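Side-chain contact in heterodimeric restriction endonuclease R.BspD6I small subunit (Bacillus sp., PDB 2P14), which serves as the catalytic subunit of a heterodimeric type IIS restriction endonuclease, working in complex with a site-specific nicking subunit and probably cutting one DNA strand: residues F21-N24 and T25-F29. Numbering follows the deposited sequence.
Sequences FEWN and TYRVF
R27 grips the amide oxygen of N24 side-on with two nitrogens, an i, i+3 pair along helix 17-32. R27 NH2 lies 2.8 Å from N24 OD1 and R27 NE 3.2 Å from the same atom; the first bond, with an N-H...O angle of 155°, is the straighter. OD1 sits in the guanidinium plane, at its edge. N24 ND2 donates to I4 O of helix 2-7, so the amide is fixed from both ends. On the preceding part of the helix, F21 O accepts from T25 N (3.1 Å) and also from T25 OG1 (2.9 Å), the two donors arriving from opposite faces of the carbonyl plane. The second is the threonine side-chain bond to the i-4 carbonyl: with chi1 at -57°, the hydroxyl lies beside its own backbone N and folds back along the helix. Its stronger polar partner is Y8 OH.

One guanidinium face of R27 lies flat on the indole of W23 (i, i+4), planes 6° apart and centres 4.2 Å. R27 CD makes a CH-pi contact 3.8 Å from the six-membered ring centroid, and the bend at chi3 lays the guanidinium over the CH2 rim of that ring, R27 NE being 3.4 Å from W23 CH2. Y26 CD2 approaches W23 CD1 obliquely at 4.2 Å. Replacing R27 by an alanine is likely to leave N24 OD1 without its side-on partner and the indole face without its guanidinium cover. F21 and T25 pack on C74 and L109 of the central mixed sheet, consistent with the family's PD-(D/E)XK assignment, whereas R27 and V28 meet I4. The guanidinium thus serves twice: edge N-H groups bind the amide while its face forms a flat stack, whose delocalised charge probably adds to the attraction.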
loop_
_atom_site.group_PDB
_atom_site.type_symbol
_atom_site.label_atom_id
_atom_site.label_comp_id
_atom_site.label_asym_id
_atom_site.label_seq_id
_atom_site.Cartn_x
_atom_site.Cartn_y
_atom_site.Cartn_z
ATOM N N PHE A 21 -4.700 -0.826 11.474
ATOM C CA PHE A 21 -3.638 -1.009 10.472
ATOM C C PHE A 21 -3.854 -0.063 9.307
ATOM O O PHE A 21 -2.922 0.657 8.887
ATOM C CB PHE A 21 -3.640 -2.475 10.024
ATOM C CG PHE A 21 -2.463 -2.877 9.193
ATOM C CD1 PHE A 21 -1.164 -2.663 9.636
ATOM C CD2 PHE A 21 -2.664 -3.496 7.972
ATOM C CE1 PHE A 21 -0.069 -3.078 8.843
ATOM C CE2 PHE A 21 -1.589 -3.891 7.173
ATOM C CZ PHE A 21 -0.296 -3.707 7.616
ATOM N N GLU A 22 -5.076 -0.014 8.774
ATOM C CA GLU A 22 -5.362 0.907 7.650
ATOM C C GLU A 22 -5.239 2.356 8.122
ATOM O O GLU A 22 -4.642 3.208 7.439
ATOM C CB GLU A 22 -6.728 0.614 6.993
ATOM C CG GLU A 22 -7.959 0.901 7.838
ATOM C CD GLU A 22 -9.254 0.407 7.180
ATOM O OE1 GLU A 22 -9.218 -0.002 6.005
ATOM O OE2 GLU A 22 -10.310 0.466 7.862
ATOM N N TRP A 23 -5.727 2.634 9.329
ATOM C CA TRP A 23 -5.609 3.980 9.867
ATOM C C TRP A 23 -4.163 4.440 10.036
ATOM O O TRP A 23 -3.817 5.583 9.678
ATOM C CB TRP A 23 -6.341 4.048 11.209
ATOM C CG TRP A 23 -6.151 5.334 11.974
ATOM C CD1 TRP A 23 -6.720 6.546 11.706
ATOM C CD2 TRP A 23 -5.322 5.530 13.136
ATOM N NE1 TRP A 23 -6.325 7.479 12.650
ATOM C CE2 TRP A 23 -5.468 6.887 13.535
ATOM C CE3 TRP A 23 -4.512 4.676 13.907
ATOM C CZ2 TRP A 23 -4.812 7.414 14.662
ATOM C CZ3 TRP A 23 -3.848 5.198 15.002
ATOM C CH2 TRP A 23 -4.003 6.560 15.376
ATOM N N ASN A 24 -3.302 3.542 10.512
ATOM C CA ASN A 24 -1.933 3.931 10.755
ATOM C C ASN A 24 -1.221 4.220 9.429
ATOM O O ASN A 24 -0.376 5.147 9.340
ATOM C CB ASN A 24 -1.176 2.869 11.523
ATOM C CG ASN A 24 0.017 3.459 12.236
ATOM O OD1 ASN A 24 -0.111 4.503 12.901
ATOM N ND2 ASN A 24 1.181 2.831 12.095
ATOM N N THR A 25 -1.598 3.459 8.415
ATOM C CA THR A 25 -1.028 3.650 7.089
ATOM C C THR A 25 -1.481 5.018 6.505
ATOM O O THR A 25 -0.699 5.774 5.920
ATOM C CB THR A 25 -1.393 2.464 6.198
ATOM O OG1 THR A 25 -0.939 1.253 6.811
ATOM C CG2 THR A 25 -0.721 2.636 4.824
ATOM N N TYR A 26 -2.760 5.342 6.642
ATOM C CA TYR A 26 -3.257 6.680 6.328
ATOM C C TYR A 26 -2.458 7.778 7.066
ATOM O O TYR A 26 -2.109 8.794 6.452
ATOM C CB TYR A 26 -4.742 6.709 6.705
ATOM C CG TYR A 26 -5.327 8.079 6.956
ATOM C CD1 TYR A 26 -5.732 8.908 5.907
ATOM C CD2 TYR A 26 -5.480 8.535 8.265
ATOM C CE1 TYR A 26 -6.286 10.174 6.160
ATOM C CE2 TYR A 26 -6.033 9.782 8.521
ATOM C CZ TYR A 26 -6.409 10.594 7.482
ATOM O OH TYR A 26 -6.969 11.821 7.797
ATOM N N ARG A 27 -2.172 7.583 8.352
ATOM C CA ARG A 27 -1.357 8.576 9.085
ATOM C C ARG A 27 0.002 8.810 8.416
ATOM O O ARG A 27 0.473 9.939 8.385
ATOM C CB ARG A 27 -1.147 8.164 10.549
ATOM C CG ARG A 27 -2.444 8.133 11.376
ATOM C CD ARG A 27 -2.134 8.424 12.831
ATOM N NE ARG A 27 -1.343 7.357 13.418
ATOM C CZ ARG A 27 -0.675 7.448 14.572
ATOM N NH1 ARG A 27 -0.678 8.579 15.297
ATOM N NH2 ARG A 27 -0.003 6.415 15.008
ATOM N N VAL A 28 0.623 7.754 7.890
ATOM C CA VAL A 28 1.916 7.916 7.188
ATOM C C VAL A 28 1.764 8.843 5.985
ATOM O O VAL A 28 2.523 9.826 5.818
ATOM C CB VAL A 28 2.477 6.556 6.725
ATOM C CG1 VAL A 28 3.733 6.785 5.832
ATOM C CG2 VAL A 28 2.841 5.714 7.889
ATOM N N PHE A 29 0.781 8.544 5.134
ATOM C CA PHE A 29 0.559 9.351 3.927
ATOM C C PHE A 29 0.078 10.780 4.212
ATOM O O PHE A 29 0.489 11.741 3.558
ATOM C CB PHE A 29 -0.357 8.635 2.944
ATOM C CG PHE A 29 0.342 7.564 2.197
ATOM C CD1 PHE A 29 1.061 7.874 1.024
ATOM C CD2 PHE A 29 0.336 6.255 2.664
ATOM C CE1 PHE A 29 1.753 6.884 0.335
ATOM C CE2 PHE A 29 1.027 5.264 1.972
ATOM C CZ PHE A 29 1.725 5.588 0.799
#